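Local coordinates for uncharacterized hypothetical protein (Bacteroides uniformis, PDB 4EIU) that is of unknown function and belongs to the DUF3823 family, whose N-terminal domain is grouped with the transthyretin-like beta folds, at residues 38-43 / 47-52; 82-87 / 146-151; 160-165 / 193-198. All coordinates share one frame; numbering follows the deposited sequence.

Contacts 1 and 2 reach the same five-stranded antiparallel sheet: 38-43 lies on strand 35-40, next to the edge strand 53-54, and 82-87 on strand 83-85 at the other edge. Their centres are 24 Å apart, with nearest atoms about 10 Å apart. Contact 2 joins this sheet to helix 142-149, which precedes strand 162-170 of contact 3 in a separate four-stranded sheet; nearest atoms of contacts 2 and 3 are about 5 Å apart. Contacts 1 and 3, centres 38 Å apart, lie on opposite sides of the chain's centre. No active site is known; di(hydroxyethyl)ether molecules, probably from the crystallisation liquor, sit at contacts 1 and 2.

Contact 1: residues 38-43 / 47-52; sequences LTELSW and VQHNPD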
loop_
_atom_site.group_PDB
_atom_site.type_symbol
_atom_site.label_atom_id
_atom_site.label_comp_id
_atom_site.label_asym_id
_atom_site.label_seq_id
_atom_site.Cartn_x
_atom_site.Cartn_y
_atom_site.Cartn_z
ATOM N N LEU A 38 -0.734 17.535 2.278
ATOM C CA LEU A 38 -1.634 18.611 2.629
ATOM C C LEU A 38 -1.080 19.918 2.090
ATOM O O LEU A 38 -0.017 20.369 2.513
ATOM C CB LEU A 38 -1.783 18.706 4.171
ATOM C CG LEU A 38 -2.101 17.407 4.973
ATOM C CD1 LEU A 38 -2.135 17.611 6.506
ATOM C CD2 LEU A 38 -3.380 16.752 4.516
ATOM N N THR A 39 -1.827 20.551 1.185
ATOM C CA THR A 39 -1.488 21.871 0.639
ATOM C C THR A 39 -2.547 22.869 1.057
ATOM O O THR A 39 -3.736 22.657 0.810
ATOM C CB THR A 39 -1.446 21.811 -0.896
ATOM O OG1 THR A 39 -0.713 20.660 -1.294
ATOM C CG2 THR A 39 -0.797 23.032 -1.531
ATOM N N GLU A 40 -2.128 23.957 1.695
ATOM C CA GLU A 40 -3.036 25.025 2.049
ATOM C C GLU A 40 -3.412 25.818 0.799
ATOM O O GLU A 40 -2.541 26.259 0.065
ATOM C CB GLU A 40 -2.464 26.004 3.067
ATOM C CG GLU A 40 -3.615 26.668 3.789
ATOM C CD GLU A 40 -3.258 27.902 4.548
ATOM O OE1 GLU A 40 -2.056 28.163 4.801
ATOM O OE2 GLU A 40 -4.234 28.594 4.889
ATOM N N LEU A 41 -4.712 25.996 0.595
ATOM C CA LEU A 41 -5.228 26.693 -0.577
ATOM C C LEU A 41 -5.360 28.144 -0.242
ATOM O O LEU A 41 -5.773 28.500 0.864
ATOM C CB LEU A 41 -6.580 26.125 -1.008
ATOM C CG LEU A 41 -6.561 24.650 -1.367
ATOM C CD1 LEU A 41 -7.990 24.131 -1.480
ATOM C CD2 LEU A 41 -5.777 24.351 -2.643
ATOM N N SER A 42 -4.983 28.982 -1.194
ATOM C CA SER A 42 -4.928 30.419 -0.978
ATOM C C SER A 42 -5.491 31.141 -2.189
ATOM O O SER A 42 -5.421 30.596 -3.303
ATOM C CB SER A 42 -3.468 30.791 -0.842
ATOM O OG SER A 42 -3.313 32.141 -0.504
ATOM N N TRP A 43 -6.021 32.360 -1.991
ATOM C CA TRP A 43 -6.296 33.274 -3.119
ATOM C C TRP A 43 -5.016 33.535 -3.873
ATOM O O TRP A 43 -4.998 33.526 -5.126
ATOM C CB TRP A 43 -6.940 34.602 -2.669
ATOM C CG TRP A 43 -8.336 34.441 -2.102
ATOM C CD1 TRP A 43 -8.787 34.811 -0.835
ATOM C CD2 TRP A 43 -9.510 33.832 -2.761
ATOM N NE1 TRP A 43 -10.113 34.489 -0.672
ATOM C CE2 TRP A 43 -10.607 33.898 -1.789
ATOM C CE3 TRP A 43 -9.751 33.259 -4.012
ATOM C CZ2 TRP A 43 -11.878 33.411 -2.080
ATOM C CZ3 TRP A 43 -11.036 32.770 -4.294
ATOM C CH2 TRP A 43 -12.072 32.847 -3.351
ATOM N N VAL A 47 0.434 26.698 -0.310
ATOM C CA VAL A 47 1.654 26.404 0.437
ATOM C C VAL A 47 1.512 25.078 1.169
ATOM O O VAL A 47 0.484 24.838 1.816
ATOM C CB VAL A 47 1.989 27.540 1.410
ATOM C CG1 VAL A 47 0.782 27.864 2.275
ATOM C CG2 VAL A 47 3.212 27.195 2.262
ATOM N N GLN A 48 2.537 24.233 1.053
ATOM C CA GLN A 48 2.616 22.996 1.836
ATOM C C GLN A 48 3.425 23.276 3.122
ATOM O O GLN A 48 4.641 23.439 3.068
ATOM C CB GLN A 48 3.252 21.889 1.008
ATOM C CG GLN A 48 3.221 20.583 1.747
ATOM C CD GLN A 48 3.643 19.400 0.939
ATOM O OE1 GLN A 48 3.710 19.456 -0.274
ATOM N NE2 GLN A 48 3.861 18.287 1.620
ATOM N N HIS A 49 2.738 23.401 4.249
ATOM C CA HIS A 49 3.400 23.612 5.554
ATOM C C HIS A 49 3.891 22.320 6.174
ATOM O O HIS A 49 4.884 22.334 6.903
ATOM C CB HIS A 49 2.471 24.284 6.554
ATOM C CG HIS A 49 1.829 25.556 6.046
ATOM N ND1 HIS A 49 2.534 26.668 5.773
ATOM C CD2 HIS A 49 0.487 25.858 5.772
ATOM C CE1 HIS A 49 1.685 27.636 5.354
ATOM N NE2 HIS A 49 0.432 27.128 5.354
ATOM N N ASN A 50 3.208 21.209 5.889
ATOM C CA ASN A 50 3.469 19.899 6.481
ATOM C C ASN A 50 4.157 18.987 5.472
ATOM O O ASN A 50 3.615 18.747 4.383
ATOM C CB ASN A 50 2.154 19.244 6.898
ATOM C CG ASN A 50 1.360 20.101 7.853
ATOM O OD1 ASN A 50 0.441 20.804 7.446
ATOM N ND2 ASN A 50 1.725 20.069 9.130
ATOM N N PRO A 51 5.366 18.502 5.798
ATOM C CA PRO A 51 5.979 17.492 4.939
ATOM C C PRO A 51 5.029 16.332 4.628
ATOM O O PRO A 51 4.099 16.039 5.402
ATOM C CB PRO A 51 7.216 17.015 5.725
ATOM C CG PRO A 51 7.370 17.938 6.881
ATOM C CD PRO A 51 6.121 18.750 7.040
ATOM N N ASP A 52 5.211 15.724 3.453
ATOM C CA ASP A 52 4.504 14.539 3.140
ATOM C C ASP A 52 4.656 13.568 4.308
ATOM O O ASP A 52 5.750 13.421 4.849
ATOM C CB ASP A 52 5.077 13.852 1.911
ATOM C CG ASP A 52 4.902 14.663 0.632
ATOM O OD1 ASP A 52 4.149 15.660 0.650
ATOM O OD2 ASP A 52 5.548 14.285 -0.378
HETATM O O HOH W 1 1.520 16.763 4.088
HETATM O O HOH W 2 0.372 21.682 4.761
HETATM O O HOH W 3 1.858 20.723 -2.165
#
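Glu40 reaches across to the His49 ring, and OE1 accepts a nearly straight hydrogen bond from NE2 (2.8 Å, N-H...O 166°). The extended glutamate chain has CG anti to the backbone N (chi1 -156°), which carries the carboxylate to the edge of the imidazole. OE1 lies in the ring plane and is met on its anti side, while the carboxylate is turned 49° from the ring. Beside this bond, Val47 CG1 rests 3.8 Å from Glu40 CB. Gln48 runs along the strand, its CG 3.3 Å from Leu38 O, and its amide is held flat by two bonds from NE2: to Asn50 O and, at 2.8 Å, to Asp52 OD1. Waters add polar bridges: one links Leu38 O to Asn50 N and OD1, another links Thr39 OG1 to Gln48 OE1. Asn50 ND2 is bonded to Lys65 O, and Phe67 packs edge-to-face with His49. The backbones join through Glu40 N to Val47 O (2.8 Å) and Val47 N to Glu40 O (3.0 Å), a single antiparallel hydrogen-bonded bridge between Glu40 of strand 35-40 and Val47 in the loop leading to strand 53-54, within the DUF3823 N-terminal domain.

Contact 2: residues 82-87 / 146-151; sequences LVRENT and REKIQP. With PEG (di(hydroxyethyl)ether), chain L.
Edge strand 83-85 of the N-terminal domain's antiparallel sheet meets the C-terminal part of helix 142-149 here, and a polar seam holding a di(hydroxyethyl)ether molecule joins them. Arg84 and Lys148 carry the contact. The arginine points at the helix; its CD comes 3.5 Å from Lys148 O, and the bend at chi3 (-73°) beyond it lays the guanidinium against the lysine's aliphatic chain. Lys148 CB sits over the centre of one guanidinium face, 3.9 Å above the plane, and the extended chain continues past it at an oblique angle, with CD 3.9 Å from Arg84 NH2. The ether molecule follows the guanidinium edge: Arg84 NE donates to its O4 (2.8 Å, N-H...O 156°), and NH2 gives a longer bond to O2 (3.3 Å). O4 in turn donates to Lys148 O, thus bridging side chain and helix backbone. Two waters lie in the guanidinium plane. One accepts from Arg84 NH1 and Lys148 NZ; the other accepts from NH2 and, weakly, from NZ. Arg84 NH1 also bonds to Pro81 O, and Lys148 NZ to Gln112 OE1. Further along, a water accepts from Asn86 ND2 (2.9 Å) and donates to Pro151 O, while Asn86 OD1 receives Thr90 N. No direct hydrogen bond joins the two segments. The like charges of Arg84 NH2 and Lys148 NZ stay 4.9 Å apart, and the water shared by these two atoms may soften their repulsion. Arg84 thus meets Lys148 through methylene groups over its face, while solvent, ether and a backbone carbonyl take up the N-H groups at its edge. Since the ether probably comes from the crystallisation liquor, water might take its place in solution.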
loop_
_atom_site.group_PDB
_atom_site.type_symbol
_atom_site.label_atom_id
_atom_site.label_comp_id
_atom_site.label_asym_id
_atom_site.label_seq_id
_atom_site.Cartn_x
_atom_site.Cartn_y
_atom_site.Cartn_z
ATOM N N LEU A 82 -5.412 8.789 -7.864
ATOM C CA LEU A 82 -6.563 9.656 -7.737
ATOM C C LEU A 82 -6.372 10.953 -8.501
ATOM O O LEU A 82 -7.341 11.587 -8.883
ATOM C CB LEU A 82 -6.786 9.986 -6.224
ATOM C CG LEU A 82 -7.129 8.753 -5.361
ATOM C CD1 LEU A 82 -7.263 9.223 -3.892
ATOM C CD2 LEU A 82 -8.389 8.022 -5.860
ATOM N N VAL A 83 -5.119 11.381 -8.675
ATOM C CA VAL A 83 -4.814 12.568 -9.419
ATOM C C VAL A 83 -4.111 12.119 -10.687
ATOM O O VAL A 83 -2.990 11.617 -10.630
ATOM C CB VAL A 83 -3.965 13.569 -8.609
ATOM C CG1 VAL A 83 -3.720 14.878 -9.410
ATOM C CG2 VAL A 83 -4.663 13.879 -7.277
ATOM N N ARG A 84 -4.766 12.306 -11.826
ATOM C CA ARG A 84 -4.298 11.723 -13.078
ATOM C C ARG A 84 -4.065 12.771 -14.137
ATOM O O ARG A 84 -5.012 13.456 -14.552
ATOM C CB ARG A 84 -5.263 10.671 -13.603
ATOM C CG ARG A 84 -5.471 9.547 -12.612
ATOM C CD ARG A 84 -6.233 8.415 -13.180
ATOM N NE ARG A 84 -7.649 8.646 -13.380
ATOM C CZ ARG A 84 -8.613 8.418 -12.496
ATOM N NH1 ARG A 84 -8.356 8.053 -11.245
ATOM N NH2 ARG A 84 -9.870 8.577 -12.868
ATOM N N GLU A 85 -2.800 12.887 -14.569
ATOM C CA GLU A 85 -2.416 13.704 -15.704
ATOM C C GLU A 85 -1.765 12.867 -16.798
ATOM O O GLU A 85 -1.205 11.783 -16.559
ATOM C CB GLU A 85 -1.503 14.846 -15.298
ATOM C CG GLU A 85 -0.161 14.346 -14.819
ATOM C CD GLU A 85 0.823 15.416 -14.442
ATOM O OE1 GLU A 85 0.478 16.596 -14.154
ATOM O OE2 GLU A 85 1.998 15.011 -14.348
ATOM N N ASN A 86 -1.842 13.377 -18.011
ATOM C CA ASN A 86 -1.360 12.639 -19.168
ATOM C C ASN A 86 0.147 12.941 -19.353
ATOM O O ASN A 86 0.701 13.762 -18.634
ATOM C CB ASN A 86 -2.191 12.863 -20.410
ATOM C CG ASN A 86 -2.051 14.247 -21.018
ATOM O OD1 ASN A 86 -1.121 14.984 -20.743
ATOM N ND2 ASN A 86 -3.007 14.609 -21.857
ATOM N N THR A 87 0.747 12.348 -20.367
ATOM C CA THR A 87 2.199 12.478 -20.557
ATOM C C THR A 87 2.597 13.863 -21.040
ATOM O O THR A 87 3.768 14.205 -20.962
ATOM C CB THR A 87 2.720 11.442 -21.574
ATOM O OG1 THR A 87 2.004 11.608 -22.778
ATOM C CG2 THR A 87 2.516 10.007 -21.065
ATOM N N ARG A 146 -7.368 -0.336 -16.681
ATOM C CA ARG A 146 -7.116 0.225 -17.997
ATOM C C ARG A 146 -7.961 1.470 -18.329
ATOM O O ARG A 146 -7.456 2.436 -18.883
ATOM C CB ARG A 146 -7.339 -0.822 -19.089
ATOM C CG ARG A 146 -6.936 -0.283 -20.450
ATOM C CD ARG A 146 -6.732 -1.405 -21.458
ATOM N NE ARG A 146 -7.995 -2.096 -21.657
ATOM C CZ ARG A 146 -8.222 -2.989 -22.611
ATOM N NH1 ARG A 146 -7.267 -3.295 -23.480
ATOM N NH2 ARG A 146 -9.421 -3.546 -22.717
ATOM N N GLU A 147 -9.260 1.424 -18.040
ATOM C CA GLU A 147 -10.131 2.582 -18.317
ATOM C C GLU A 147 -9.581 3.872 -17.665
ATOM O O GLU A 147 -9.621 4.935 -18.271
ATOM C CB GLU A 147 -11.560 2.321 -17.793
ATOM C CG GLU A 147 -12.407 3.589 -17.633
ATOM C CD GLU A 147 -13.611 3.483 -16.671
ATOM O OE1 GLU A 147 -13.636 2.683 -15.711
ATOM O OE2 GLU A 147 -14.558 4.269 -16.856
ATOM N N LYS A 148 -9.066 3.788 -16.441
ATOM C CA LYS A 148 -8.629 4.994 -15.751
ATOM C C LYS A 148 -7.165 5.378 -16.092
ATOM O O LYS A 148 -6.812 6.546 -16.085
ATOM C CB LYS A 148 -8.835 4.864 -14.244
ATOM C CG LYS A 148 -10.335 4.741 -13.896
ATOM C CD LYS A 148 -10.611 4.822 -12.412
ATOM C CE LYS A 148 -12.132 4.946 -12.121
ATOM N NZ LYS A 148 -12.374 5.056 -10.653
ATOM N N ILE A 149 -6.326 4.394 -16.390
ATOM C CA ILE A 149 -4.884 4.648 -16.593
ATOM C C ILE A 149 -4.461 4.809 -18.058
ATOM O O ILE A 149 -3.626 5.665 -18.351
ATOM C CB ILE A 149 -4.062 3.585 -15.812
ATOM C CG1 ILE A 149 -4.228 3.904 -14.303
ATOM C CG2 ILE A 149 -2.571 3.611 -16.185
ATOM C CD1 ILE A 149 -3.870 2.755 -13.386
ATOM N N GLN A 150 -5.019 3.991 -18.968
ATOM C CA GLN A 150 -4.710 4.133 -20.421
ATOM C C GLN A 150 -4.807 5.584 -20.924
ATOM O O GLN A 150 -3.889 6.016 -21.634
ATOM C CB GLN A 150 -5.506 3.162 -21.270
ATOM C CG GLN A 150 -5.162 3.061 -22.764
ATOM C CD GLN A 150 -5.882 1.893 -23.465
ATOM O OE1 GLN A 150 -6.934 1.436 -22.998
ATOM N NE2 GLN A 150 -5.334 1.414 -24.605
ATOM N N PRO A 151 -5.829 6.374 -20.467
ATOM C CA PRO A 151 -5.914 7.765 -21.021
ATOM C C PRO A 151 -4.759 8.667 -20.650
ATOM O O PRO A 151 -4.563 9.693 -21.273
ATOM C CB PRO A 151 -7.249 8.308 -20.449
ATOM C CG PRO A 151 -8.091 7.076 -20.248
ATOM C CD PRO A 151 -7.101 5.992 -19.793
HETATM C C1 PEG L . -12.930 9.280 -14.544
HETATM O O1 PEG L . -13.753 8.623 -13.572
HETATM C C2 PEG L . -12.413 8.206 -15.500
HETATM O O2 PEG L . -11.049 8.413 -15.938
HETATM C C3 PEG L . -10.408 9.694 -15.940
HETATM C C4 PEG L . -9.163 9.569 -16.852
HETATM O O4 PEG L . -7.942 9.146 -16.155
HETATM O O HOH W 4 -10.361 7.244 -9.362
HETATM O O HOH W 5 -12.337 8.101 -11.497
HETATM O O HOH W 6 -4.943 12.507 -22.547
#

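Contact 3: residues 160-165 / 193-198; sequences LNVTDI and KSFEGL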
loop_
_atom_site.group_PDB
_atom_site.type_symbol
_atom_site.label_atom_id
_atom_site.label_comp_id
_atom_site.label_asym_id
_atom_site.label_seq_id
_atom_site.Cartn_x
_atom_site.Cartn_y
_atom_site.Cartn_z
ATOM N N LEU A 160 0.067 -4.180 -15.585
ATOM C CA LEU A 160 -0.728 -5.048 -14.740
ATOM C C LEU A 160 -0.011 -6.280 -14.180
ATOM O O LEU A 160 -0.545 -6.911 -13.272
ATOM C CB LEU A 160 -2.031 -5.425 -15.431
ATOM C CG LEU A 160 -3.115 -4.359 -15.378
ATOM C CD1 LEU A 160 -4.107 -4.628 -16.505
ATOM C CD2 LEU A 160 -3.762 -4.310 -14.001
ATOM N N ASN A 161 1.205 -6.600 -14.653
ATOM C CA ASN A 161 1.881 -7.831 -14.238
ATOM C C ASN A 161 2.149 -7.810 -12.718
ATOM O O ASN A 161 2.679 -6.830 -12.182
ATOM C CB ASN A 161 3.231 -8.028 -14.947
ATOM C CG ASN A 161 3.097 -8.292 -16.448
ATOM O OD1 ASN A 161 2.045 -8.659 -16.934
ATOM N ND2 ASN A 161 4.170 -8.080 -17.170
ATOM N N VAL A 162 1.742 -8.874 -12.032
ATOM C CA VAL A 162 2.161 -9.104 -10.659
ATOM C C VAL A 162 3.616 -9.584 -10.694
ATOM O O VAL A 162 3.910 -10.640 -11.247
ATOM C CB VAL A 162 1.263 -10.125 -9.955
ATOM C CG1 VAL A 162 1.759 -10.362 -8.511
ATOM C CG2 VAL A 162 -0.191 -9.672 -9.979
ATOM N N THR A 163 4.502 -8.822 -10.059
ATOM C CA THR A 163 5.960 -8.991 -10.210
ATOM C C THR A 163 6.566 -9.831 -9.098
ATOM O O THR A 163 7.616 -10.438 -9.289
ATOM C CB THR A 163 6.685 -7.611 -10.292
ATOM O OG1 THR A 163 6.473 -6.852 -9.080
ATOM C CG2 THR A 163 6.148 -6.773 -11.498
ATOM N N ASP A 164 5.937 -9.861 -7.923
ATOM C CA ASP A 164 6.521 -10.569 -6.784
ATOM C C ASP A 164 5.560 -10.735 -5.626
ATOM O O ASP A 164 4.595 -9.989 -5.534
ATOM C CB ASP A 164 7.813 -9.877 -6.285
ATOM C CG ASP A 164 7.603 -8.427 -5.862
ATOM O OD1 ASP A 164 7.668 -7.553 -6.738
ATOM O OD2 ASP A 164 7.435 -8.172 -4.647
ATOM N N ILE A 165 5.837 -11.736 -4.778
ATOM C CA ILE A 165 5.246 -11.871 -3.458
ATOM C C ILE A 165 6.367 -11.779 -2.435
ATOM O O ILE A 165 7.436 -12.358 -2.621
ATOM C CB ILE A 165 4.539 -13.220 -3.241
ATOM C CG1 ILE A 165 3.243 -13.277 -4.055
ATOM C CG2 ILE A 165 4.245 -13.440 -1.744
ATOM C CD1 ILE A 165 2.636 -14.668 -4.167
ATOM N N LYS A 193 4.218 -11.890 -17.388
ATOM C CA LYS A 193 2.866 -12.138 -16.853
ATOM C C LYS A 193 2.638 -13.511 -16.231
ATOM O O LYS A 193 1.498 -13.924 -16.104
ATOM C CB LYS A 193 1.781 -11.848 -17.912
ATOM C CG LYS A 193 1.584 -12.833 -19.044
ATOM C CD LYS A 193 0.571 -12.271 -20.049
ATOM C CE LYS A 193 0.814 -12.809 -21.464
ATOM N NZ LYS A 193 0.471 -14.242 -21.678
ATOM N N SER A 194 3.695 -14.173 -15.772
ATOM C CA SER A 194 3.586 -15.591 -15.346
ATOM C C SER A 194 2.815 -15.805 -14.029
ATOM O O SER A 194 2.504 -16.928 -13.679
ATOM C CB SER A 194 4.974 -16.214 -15.214
ATOM O OG SER A 194 5.714 -15.457 -14.268
ATOM N N PHE A 195 2.523 -14.747 -13.282
ATOM C CA PHE A 195 1.627 -14.865 -12.133
ATOM C C PHE A 195 0.134 -15.023 -12.458
ATOM O O PHE A 195 -0.630 -15.447 -11.567
ATOM C CB PHE A 195 1.747 -13.646 -11.202
ATOM C CG PHE A 195 1.191 -13.909 -9.833
ATOM C CD1 PHE A 195 1.950 -14.590 -8.892
ATOM C CD2 PHE A 195 -0.107 -13.533 -9.501
ATOM C CE1 PHE A 195 1.436 -14.885 -7.637
ATOM C CE2 PHE A 195 -0.623 -13.804 -8.242
ATOM C CZ PHE A 195 0.153 -14.487 -7.313
ATOM N N GLU A 196 -0.303 -14.674 -13.674
ATOM C CA GLU A 196 -1.743 -14.677 -14.014
ATOM C C GLU A 196 -2.458 -15.956 -13.611
ATOM O O GLU A 196 -3.534 -15.914 -13.023
ATOM C CB GLU A 196 -1.979 -14.433 -15.514
ATOM C CG GLU A 196 -1.801 -13.004 -15.977
ATOM C CD GLU A 196 -2.696 -12.006 -15.237
ATOM O OE1 GLU A 196 -3.944 -12.123 -15.295
ATOM O OE2 GLU A 196 -2.145 -11.099 -14.580
ATOM N N GLY A 197 -1.869 -17.103 -13.931
ATOM C CA GLY A 197 -2.451 -18.383 -13.536
ATOM C C GLY A 197 -2.509 -18.647 -12.036
ATOM O O GLY A 197 -3.174 -19.577 -11.611
ATOM N N LEU A 198 -1.816 -17.843 -11.223
ATOM C CA LEU A 198 -1.808 -18.020 -9.764
ATOM C C LEU A 198 -2.755 -17.070 -9.026
ATOM O O LEU A 198 -2.929 -17.194 -7.810
ATOM C CB LEU A 198 -0.377 -17.878 -9.208
ATOM C CG LEU A 198 0.679 -18.882 -9.675
ATOM C CD1 LEU A 198 2.084 -18.484 -9.250
ATOM C CD2 LEU A 198 0.365 -20.287 -9.177
HETATM O O HOH W 7 -0.700 -9.389 -15.938
HETATM O O HOH W 8 3.208 -11.945 -13.545
HETATM O O HOH W 9 0.541 -11.113 -13.428
#
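This is a largely buried apolar contact, fringed by water bridges, between the start of strand 162-170 and the loop that follows strand 186-189. Phe195 is its centre. A chi1 of -162° turns the ring away from its own backbone N and carries it against Val162, whose CG1 lies over one face in a CH-pi contact, 4.0 Å from the centroid and 20° off the normal. Leu198 CB covers the opposite face, so the ring is held between two aliphatic groups. Ile165 CD1 approaches obliquely, 3.7 Å from Phe195 CE1. Nearer the surface, Asn161 OD1 comes 3.3 Å from Lys193 CB. Three waters join the backbones and polar ends: one spans Val162 O and Phe195 N, another Val162 N and Glu196 OE2, and a third Asn161 OD1 and the same Glu196 OE2, which also forms a salt bridge to Arg138. A type I turn from Lys193 to Glu196, closed by Glu196 N to Lys193 O, presents Phe195 to the strand. Around this core, Tyr190 meets Phe195 edge-to-face, Val136 of strand 129-138 touches both Phe195 and Ile165, and Val203 and Ile205 of strand 202-206 pack on Ile165.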